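Local coordinates for RagB/SusD domain protein (Flavobacterium johnsoniae, PDB 5J90) that binds chitin as a SusD-like protein encoded in a chitin utilization locus, probably as an outer-membrane lipoprotein at the cell surface, at residues A[285-293]-A[314-323]; A[269-279]-A[381-389]. One frame throughout, in Å; residues are numbered along the deposited sequence. Where two conformers were deposited one is given.

Contact 1. Residues A[285-293]-A[314-323]; sequences SYFDTSKQF and DFSGIGAVVR
Ser285 O, in the last turn of a short helix, accepts Val321 N at 3.1 Å, while CG1 of Val321 lies against Ser285 OG and the CD1 corner of the Tyr286 ring. One residue on, Tyr286 O takes Gly319 N at 2.8 Å. Gly319 has to be bare here, since a CB would run into the Ser285 and Tyr286 backbone. At Phe287 the chain leaves the helix and forms a single bridge with Ile318, whose CD1 reaches the edge of the Phe287 ring.

Asp288 is held through both its backbone and its carboxylate. Its N donates to Gly317 O, and its carboxylate meets the Arg323 guanidinium end-on: NH2 to OD1 and NH1 to OD2, both 2.9 Å, each oxygen using its syn lone pair, the two planes 31° apart. Arg323 bends at chi3 to come back over the loop, one guanidinium face lying on the Gly319-Ala320 peptide. An asparagine here would probably leave Arg323 without its countercharge and with one oxygen fewer to hold its guanidinium in place. Asp288 O in turn accepts Ser316 OG.

Ser290 turns OG anti to its own N (chi1 171°), donating to Asp314 O at 2.7 Å and accepting Phe293 N in an ST motif. Gln292 N is a second donor to Asp314 O. Phe293 then sets its CE2 edge on the face of Phe315, a T-shaped pair with planes at 89°.

The paired loops lie between helices: the Tyr286 and Phe287 rings pack against helix 269-277, Ile318 and Val322 on Ile255 of helix 255-261, and Val321 beside Arg368 of helix 353-368.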
loop_
_atom_site.group_PDB
_atom_site.type_symbol
_atom_site.label_atom_id
_atom_site.label_comp_id
_atom_site.label_asym_id
_atom_site.label_seq_id
_atom_site.Cartn_x
_atom_site.Cartn_y
_atom_site.Cartn_z
ATOM N N SER A 285 -23.051 8.590 30.239
ATOM C CA SER A 285 -21.843 9.255 30.710
ATOM C C SER A 285 -21.003 9.779 29.545
ATOM O O SER A 285 -20.223 10.708 29.721
ATOM C CB SER A 285 -21.013 8.354 31.620
ATOM O OG SER A 285 -20.539 7.205 30.937
ATOM N N TYR A 286 -21.179 9.200 28.360
ATOM C CA TYR A 286 -20.437 9.661 27.186
ATOM C C TYR A 286 -20.928 11.025 26.712
ATOM O O TYR A 286 -20.132 11.858 26.261
ATOM C CB TYR A 286 -20.558 8.670 26.018
ATOM C CG TYR A 286 -19.702 7.422 26.107
ATOM C CD1 TYR A 286 -19.083 7.046 27.293
ATOM C CD2 TYR A 286 -19.520 6.623 24.987
ATOM C CE1 TYR A 286 -18.295 5.900 27.361
ATOM C CE2 TYR A 286 -18.748 5.475 25.049
ATOM C CZ TYR A 286 -18.132 5.124 26.227
ATOM O OH TYR A 286 -17.355 3.990 26.295
ATOM N N PHE A 287 -22.245 11.239 26.809
ATOM C CA PHE A 287 -22.895 12.422 26.249
ATOM C C PHE A 287 -23.930 13.004 27.202
ATOM O O PHE A 287 -24.420 12.312 28.086
ATOM C CB PHE A 287 -23.556 12.066 24.920
ATOM C CG PHE A 287 -22.602 11.449 23.936
ATOM C CD1 PHE A 287 -21.619 12.221 23.354
ATOM C CD2 PHE A 287 -22.672 10.102 23.623
ATOM C CE1 PHE A 287 -20.711 11.671 22.461
ATOM C CE2 PHE A 287 -21.768 9.532 22.731
ATOM C CZ PHE A 287 -20.787 10.319 22.149
ATOM N N ASP A 288 -24.232 14.284 27.021
ATOM C CA ASP A 288 -25.317 14.933 27.755
ATOM C C ASP A 288 -26.557 14.967 26.877
ATOM O O ASP A 288 -26.469 15.035 25.651
ATOM C CB ASP A 288 -24.942 16.373 28.127
ATOM C CG ASP A 288 -23.826 16.457 29.150
ATOM O OD1 ASP A 288 -23.671 15.528 29.970
ATOM O OD2 ASP A 288 -23.100 17.474 29.141
ATOM N N THR A 289 -27.732 14.940 27.496
ATOM C CA THR A 289 -28.949 15.125 26.718
ATOM C C THR A 289 -28.977 16.520 26.094
ATOM O O THR A 289 -28.408 17.473 26.638
ATOM C CB THR A 289 -30.227 14.878 27.553
ATOM O OG1 THR A 289 -30.215 15.717 28.715
ATOM C CG2 THR A 289 -30.292 13.427 27.987
ATOM N N SER A 290 -29.636 16.613 24.947
ATOM C CA SER A 290 -29.657 17.817 24.119
ATOM C C SER A 290 -30.457 18.959 24.748
ATOM O O SER A 290 -31.502 18.721 25.357
ATOM C CB SER A 290 -30.257 17.464 22.753
ATOM O OG SER A 290 -30.497 18.615 21.964
ATOM N N LYS A 291 -29.975 20.188 24.589
ATOM C CA LYS A 291 -30.727 21.367 25.032
ATOM C C LYS A 291 -31.910 21.615 24.101
ATOM O O LYS A 291 -33.006 21.970 24.550
ATOM C CB LYS A 291 -29.819 22.597 25.074
ATOM C CG LYS A 291 -30.513 23.907 25.457
ATOM C CD LYS A 291 -29.518 25.058 25.393
ATOM C CE LYS A 291 -30.131 26.376 25.856
ATOM N NZ LYS A 291 -30.485 26.330 27.300
ATOM N N GLN A 292 -31.689 21.423 22.804
ATOM C CA GLN A 292 -32.712 21.663 21.785
ATOM C C GLN A 292 -33.808 20.610 21.818
ATOM O O GLN A 292 -34.984 20.907 21.578
ATOM C CB GLN A 292 -32.076 21.693 20.396
ATOM C CG GLN A 292 -33.042 22.028 19.266
ATOM C CD GLN A 292 -32.347 22.125 17.921
ATOM O OE1 GLN A 292 -31.122 22.234 17.850
ATOM N NE2 GLN A 292 -33.124 22.075 16.845
ATOM N N PHE A 293 -33.409 19.378 22.109
ATOM C CA PHE A 293 -34.318 18.243 22.154
ATOM C C PHE A 293 -34.258 17.636 23.549
ATOM O O PHE A 293 -33.567 16.641 23.769
ATOM C CB PHE A 293 -33.912 17.206 21.101
ATOM C CG PHE A 293 -33.831 17.762 19.704
ATOM C CD1 PHE A 293 -34.981 17.974 18.961
ATOM C CD2 PHE A 293 -32.605 18.071 19.130
ATOM C CE1 PHE A 293 -34.910 18.484 17.680
ATOM C CE2 PHE A 293 -32.529 18.581 17.849
ATOM C CZ PHE A 293 -33.681 18.788 17.121
ATOM N N ASP A 314 -26.948 23.220 19.843
ATOM C CA ASP A 314 -27.743 22.741 20.963
ATOM C C ASP A 314 -28.112 21.265 20.859
ATOM O O ASP A 314 -28.959 20.771 21.603
ATOM C CB ASP A 314 -28.984 23.625 21.174
ATOM C CG ASP A 314 -28.634 24.978 21.767
ATOM O OD1 ASP A 314 -27.610 25.078 22.480
ATOM O OD2 ASP A 314 -29.390 25.947 21.525
ATOM N N PHE A 315 -27.444 20.549 19.955
ATOM C CA PHE A 315 -27.477 19.084 19.978
ATOM C C PHE A 315 -26.693 18.586 21.208
ATOM O O PHE A 315 -26.182 19.394 21.991
ATOM C CB PHE A 315 -26.880 18.521 18.678
ATOM C CG PHE A 315 -27.841 18.518 17.504
ATOM C CD1 PHE A 315 -28.539 19.666 17.146
ATOM C CD2 PHE A 315 -28.032 17.368 16.752
ATOM C CE1 PHE A 315 -29.412 19.659 16.072
ATOM C CE2 PHE A 315 -28.908 17.354 15.674
ATOM C CZ PHE A 315 -29.596 18.507 15.331
ATOM N N SER A 316 -26.578 17.272 21.388
ATOM C CA SER A 316 -25.946 16.735 22.596
ATOM C C SER A 316 -24.474 17.108 22.758
ATOM O O SER A 316 -23.684 17.004 21.816
ATOM C CB SER A 316 -26.086 15.211 22.665
ATOM O OG SER A 316 -27.404 14.817 23.018
ATOM N N GLY A 317 -24.099 17.528 23.960
ATOM C CA GLY A 317 -22.710 17.815 24.258
ATOM C C GLY A 317 -21.960 16.567 24.697
ATOM O O GLY A 317 -22.556 15.514 24.934
ATOM N N ILE A 318 -20.639 16.688 24.801
ATOM C CA ILE A 318 -19.819 15.612 25.342
ATOM C C ILE A 318 -20.059 15.577 26.848
ATOM O O ILE A 318 -20.151 16.624 27.497
ATOM C CB ILE A 318 -18.323 15.816 25.021
ATOM C CG1 ILE A 318 -18.126 16.154 23.533
ATOM C CG2 ILE A 318 -17.525 14.582 25.429
ATOM C CD1 ILE A 318 -18.754 15.154 22.570
ATOM N N GLY A 319 -20.164 14.376 27.403
ATOM C CA GLY A 319 -20.667 14.206 28.757
ATOM C C GLY A 319 -19.646 14.094 29.871
ATOM O O GLY A 319 -18.490 14.532 29.748
ATOM N N ALA A 320 -20.086 13.493 30.973
ATOM C CA ALA A 320 -19.307 13.452 32.203
ATOM C C ALA A 320 -17.925 12.816 32.075
ATOM O O ALA A 320 -17.038 13.110 32.877
ATOM C CB ALA A 320 -20.106 12.775 33.321
ATOM N N VAL A 321 -17.729 11.953 31.075
ATOM C CA VAL A 321 -16.433 11.286 30.931
ATOM C C VAL A 321 -15.285 12.263 30.692
ATOM O O VAL A 321 -14.139 11.950 31.010
ATOM C CB VAL A 321 -16.419 10.181 29.835
ATOM C CG1 VAL A 321 -17.352 9.028 30.216
ATOM C CG2 VAL A 321 -16.750 10.749 28.465
ATOM N N VAL A 322 -15.584 13.443 30.146
ATOM C CA VAL A 322 -14.544 14.460 29.969
ATOM C C VAL A 322 -14.504 15.500 31.084
ATOM O O VAL A 322 -13.601 16.334 31.117
ATOM C CB VAL A 322 -14.617 15.169 28.596
ATOM C CG1 VAL A 322 -14.459 14.144 27.464
ATOM C CG2 VAL A 322 -15.904 15.970 28.450
ATOM N N ARG A 323 -15.464 15.433 32.007
ATOM C CA ARG A 323 -15.472 16.351 33.147
ATOM C C ARG A 323 -14.690 15.709 34.285
ATOM O O ARG A 323 -15.239 15.314 35.317
ATOM C CB ARG A 323 -16.905 16.740 33.529
ATOM C CG ARG A 323 -17.603 17.488 32.388
ATOM C CD ARG A 323 -18.897 18.178 32.819
ATOM N NE ARG A 323 -20.029 17.266 32.945
ATOM C CZ ARG A 323 -20.856 16.953 31.954
ATOM N NH1 ARG A 323 -20.661 17.444 30.738
ATOM N NH2 ARG A 323 -21.883 16.143 32.179
HETATM O O HOH W 1 -23.020 12.925 30.782
HETATM O O HOH W 2 -26.024 18.774 25.828
HETATM O O HOH W 3 -27.026 20.755 24.258
HETATM O O HOH W 4 -28.785 23.633 17.871
#

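Contact 2. Residues A[269-279]-A[381-389]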
loop_
_atom_site.group_PDB
_atom_site.type_symbol
_atom_site.label_atom_id
_atom_site.label_comp_id
_atom_site.label_asym_id
_atom_site.label_seq_id
_atom_site.Cartn_x
_atom_site.Cartn_y
_atom_site.Cartn_z
ATOM N N ALA A 269 -23.202 11.940 14.696
ATOM C CA ALA A 269 -24.259 11.106 14.135
ATOM C C ALA A 269 -23.933 9.615 14.205
ATOM O O ALA A 269 -24.822 8.804 14.432
ATOM C CB ALA A 269 -24.552 11.515 12.701
ATOM N N ASP A 270 -22.669 9.240 14.019
ATOM C CA ASP A 270 -22.311 7.822 14.136
ATOM C C ASP A 270 -22.533 7.302 15.555
ATOM O O ASP A 270 -23.031 6.187 15.747
ATOM C CB ASP A 270 -20.853 7.576 13.724
ATOM C CG ASP A 270 -20.624 7.733 12.235
ATOM O OD1 ASP A 270 -21.281 7.028 11.437
ATOM O OD2 ASP A 270 -19.773 8.564 11.868
ATOM N N MET A 271 -22.146 8.099 16.549
ATOM C CA MET A 271 -22.366 7.708 17.933
ATOM C C MET A 271 -23.862 7.590 18.237
ATOM O O MET A 271 -24.274 6.660 18.924
ATOM C CB MET A 271 -21.671 8.674 18.894
ATOM C CG MET A 271 -20.226 8.304 19.186
ATOM S SD MET A 271 -20.204 6.922 20.328
ATOM C CE MET A 271 -18.466 6.482 20.295
ATOM N N GLU A 272 -24.666 8.508 17.709
ATOM C CA GLU A 272 -26.108 8.395 17.923
ATOM C C GLU A 272 -26.635 7.104 17.301
ATOM O O GLU A 272 -27.321 6.327 17.950
ATOM C CB GLU A 272 -26.869 9.597 17.356
ATOM C CG GLU A 272 -28.356 9.502 17.679
ATOM C CD GLU A 272 -29.225 10.555 17.004
ATOM O OE1 GLU A 272 -28.774 11.698 16.789
ATOM O OE2 GLU A 272 -30.398 10.228 16.709
ATOM N N SER A 273 -26.289 6.857 16.042
ATOM C CA SER A 273 -26.769 5.670 15.343
ATOM C C SER A 273 -26.399 4.378 16.066
ATOM O O SER A 273 -27.247 3.504 16.303
ATOM C CB SER A 273 -26.216 5.646 13.912
ATOM O OG SER A 273 -26.591 4.446 13.260
ATOM N N ILE A 274 -25.129 4.250 16.421
ATOM C CA ILE A 274 -24.637 3.018 17.016
ATOM C C ILE A 274 -25.083 2.846 18.467
ATOM O O ILE A 274 -25.599 1.793 18.839
ATOM C CB ILE A 274 -23.105 2.917 16.859
ATOM C CG1 ILE A 274 -22.769 2.764 15.371
ATOM C CG2 ILE A 274 -22.553 1.754 17.670
ATOM C CD1 ILE A 274 -21.273 2.795 15.046
ATOM N N MET A 275 -24.895 3.870 19.290
ATOM C CA MET A 275 -25.221 3.725 20.707
ATOM C C MET A 275 -26.734 3.708 20.983
ATOM O O MET A 275 -27.194 2.947 21.839
ATOM C CB MET A 275 -24.459 4.744 21.570
ATOM C CG MET A 275 -22.933 4.535 21.493
ATOM S SD MET A 275 -21.972 5.387 22.762
ATOM C CE MET A 275 -22.376 4.389 24.195
ATOM N N LYS A 276 -27.505 4.508 20.250
ATOM C CA LYS A 276 -28.967 4.429 20.365
ATOM C C LYS A 276 -29.483 3.092 19.849
ATOM O O LYS A 276 -30.388 2.500 20.438
ATOM C CB LYS A 276 -29.649 5.552 19.590
ATOM C CG LYS A 276 -29.775 6.864 20.322
ATOM C CD LYS A 276 -30.762 7.743 19.567
ATOM C CE LYS A 276 -31.225 8.936 20.372
ATOM N NZ LYS A 276 -31.950 9.896 19.491
ATOM N N GLY A 277 -28.924 2.615 18.740
ATOM C CA GLY A 277 -29.355 1.349 18.168
ATOM C C GLY A 277 -29.242 0.221 19.173
ATOM O O GLY A 277 -30.140 -0.618 19.305
ATOM N N TYR A 278 -28.128 0.203 19.897
ATOM C CA TYR A 278 -27.880 -0.819 20.903
ATOM C C TYR A 278 -28.508 -0.497 22.260
ATOM O O TYR A 278 -28.404 -1.298 23.181
ATOM C CB TYR A 278 -26.374 -1.001 21.115
ATOM C CG TYR A 278 -25.617 -1.729 20.015
ATOM C CD1 TYR A 278 -26.246 -2.628 19.155
ATOM C CD2 TYR A 278 -24.249 -1.531 19.863
ATOM C CE1 TYR A 278 -25.527 -3.302 18.166
ATOM C CE2 TYR A 278 -23.528 -2.194 18.885
ATOM C CZ TYR A 278 -24.165 -3.076 18.038
ATOM O OH TYR A 278 -23.422 -3.736 17.074
ATOM N N GLN A 279 -29.138 0.671 22.384
ATOM C CA GLN A 279 -29.634 1.155 23.680
ATOM C C GLN A 279 -28.548 1.009 24.739
ATOM O O GLN A 279 -28.766 0.488 25.832
ATOM C CB GLN A 279 -30.906 0.412 24.098
ATOM C CG GLN A 279 -32.084 0.666 23.176
ATOM C CD GLN A 279 -33.341 -0.048 23.629
ATOM O OE1 GLN A 279 -33.529 -0.304 24.820
ATOM N NE2 GLN A 279 -34.206 -0.382 22.679
ATOM N N THR A 381 -30.469 -8.902 18.386
ATOM C CA THR A 381 -31.522 -8.227 17.643
ATOM C C THR A 381 -31.190 -6.768 17.350
ATOM O O THR A 381 -31.294 -6.328 16.207
ATOM C CB THR A 381 -32.876 -8.307 18.389
ATOM O OG1 THR A 381 -33.267 -9.681 18.504
ATOM C CG2 THR A 381 -33.948 -7.542 17.634
ATOM N N LYS A 382 -30.795 -6.025 18.381
ATOM C CA LYS A 382 -30.542 -4.593 18.226
ATOM C C LYS A 382 -29.361 -4.317 17.295
ATOM O O LYS A 382 -28.326 -4.979 17.365
ATOM C CB LYS A 382 -30.313 -3.925 19.581
ATOM C CG LYS A 382 -31.491 -4.048 20.553
ATOM C CD LYS A 382 -31.300 -3.127 21.747
ATOM C CE LYS A 382 -32.379 -3.328 22.804
ATOM N NZ LYS A 382 -32.185 -4.605 23.539
ATOM N N THR A 383 -29.556 -3.337 16.423
ATOM C CA THR A 383 -28.527 -2.918 15.470
ATOM C C THR A 383 -28.584 -1.407 15.318
ATOM O O THR A 383 -29.432 -0.747 15.914
ATOM C CB THR A 383 -28.690 -3.576 14.075
ATOM O OG1 THR A 383 -30.040 -3.416 13.614
ATOM C CG2 THR A 383 -28.333 -5.060 14.122
ATOM N N ALA A 384 -27.669 -0.849 14.526
ATOM C CA ALA A 384 -27.573 0.605 14.388
ATOM C C ALA A 384 -28.891 1.236 13.944
ATOM O O ALA A 384 -29.619 0.663 13.131
ATOM C CB ALA A 384 -26.439 0.980 13.417
ATOM N N ALA A 385 -29.177 2.417 14.485
ATOM C CA ALA A 385 -30.413 3.144 14.187
ATOM C C ALA A 385 -30.260 4.134 13.034
ATOM O O ALA A 385 -29.177 4.667 12.785
ATOM C CB ALA A 385 -30.892 3.881 15.427
ATOM N N ALA A 386 -31.358 4.404 12.337
ATOM C CA ALA A 386 -31.354 5.445 11.324
ATOM C C ALA A 386 -31.038 6.785 11.971
ATOM O O ALA A 386 -31.385 7.028 13.134
ATOM C CB ALA A 386 -32.698 5.502 10.599
ATOM N N TYR A 387 -30.368 7.648 11.213
ATOM C CA TYR A 387 -29.999 8.965 11.700
ATOM C C TYR A 387 -30.866 10.062 11.072
ATOM O O TYR A 387 -31.012 10.130 9.852
ATOM C CB TYR A 387 -28.509 9.281 11.457
ATOM C CG TYR A 387 -28.239 10.709 11.842
ATOM C CD1 TYR A 387 -28.184 11.079 13.182
ATOM C CD2 TYR A 387 -28.127 11.707 10.882
ATOM C CE1 TYR A 387 -27.996 12.391 13.556
ATOM C CE2 TYR A 387 -27.935 13.031 11.248
ATOM C CZ TYR A 387 -27.872 13.363 12.591
ATOM O OH TYR A 387 -27.685 14.666 12.980
ATOM N N VAL A 388 -31.412 10.930 11.923
ATOM C CA VAL A 388 -32.226 12.055 11.476
ATOM C C VAL A 388 -31.728 13.377 12.050
ATOM O O VAL A 388 -31.497 13.499 13.253
ATOM C CB VAL A 388 -33.705 11.868 11.894
ATOM C CG1 VAL A 388 -34.523 13.121 11.573
ATOM C CG2 VAL A 388 -34.301 10.649 11.221
ATOM N N ASP A 389 -31.559 14.357 11.169
ATOM C CA ASP A 389 -31.312 15.743 11.549
ATOM C C ASP A 389 -32.648 16.455 11.334
ATOM O O ASP A 389 -32.964 16.838 10.209
ATOM C CB ASP A 389 -30.228 16.345 10.645
ATOM C CG ASP A 389 -29.797 17.735 11.078
ATOM O OD1 ASP A 389 -30.512 18.359 11.889
ATOM O OD2 ASP A 389 -28.747 18.213 10.594
HETATM O O HOH W 5 -31.880 9.864 14.533
HETATM O O HOH W 6 -30.333 7.304 15.847
HETATM O O HOH W 7 -32.136 -1.782 17.052
HETATM O O HOH W 8 -28.844 -4.121 24.210
#
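Ser273 joins helix 269-277 to the extended 381-389 chain through two bonds with Ala385. Its OG, set anti to the backbone N (chi1 175°), donates to Ala385 O at 2.6 Å, in the carbonyl plane and on a lone pair. In return Ala385 N points almost straight (177°) at Ser273 O, 2.9 Å away. That oxygen also keeps its helical partner Gly277 N, the two donors arriving from opposite faces of the carbonyl plane. Gly277 lets the loop come this close, because a CB would strike Thr383 O.

Glu272 is satisfied from several sides: OE1 by Gly299 N, OE2 by Lys276 and Lys298 in salt bridges. Two waters link OE2 to Ala386 O, one of them also accepting Val388 N. Ala269 CB sits over the centre of the Tyr387 ring, 3.6 Å from its centroid, a CH-pi contact; the phenol is bound to Gly299 O. At the other end Lys382 lays its CE beside the Gln279 amide, its NZ paired with Asp379.

Gln279, with positive phi, closes the helix in a Schellman motif, and the whole is an irregular loop strapped along a helix flank within the SusD-like fold.

The two contacts have centres about 16 Å apart, on one flank of the molecule and both within the SusD-like fold. In sequence, helix 269-277 of contact 2 comes first and is followed directly by helix 283-286, whose end opens the 285-293 half of contact 1; the 314-323 half follows some twenty residues later, before strand 326-328. The 381-389 loop returns only after helices 332-344, 353-368 and 373-378. They meet along two seams. Tyr286 CD2 lies 3.5 Å from Met275 SD and Phe287 CZ touches Met271 CG, while the Phe315 ring reaches Asp389 and Tyr387. Helix 269-277 thus has the paired loops on one side and the 381-389 loop on another, joining distant parts of the chain.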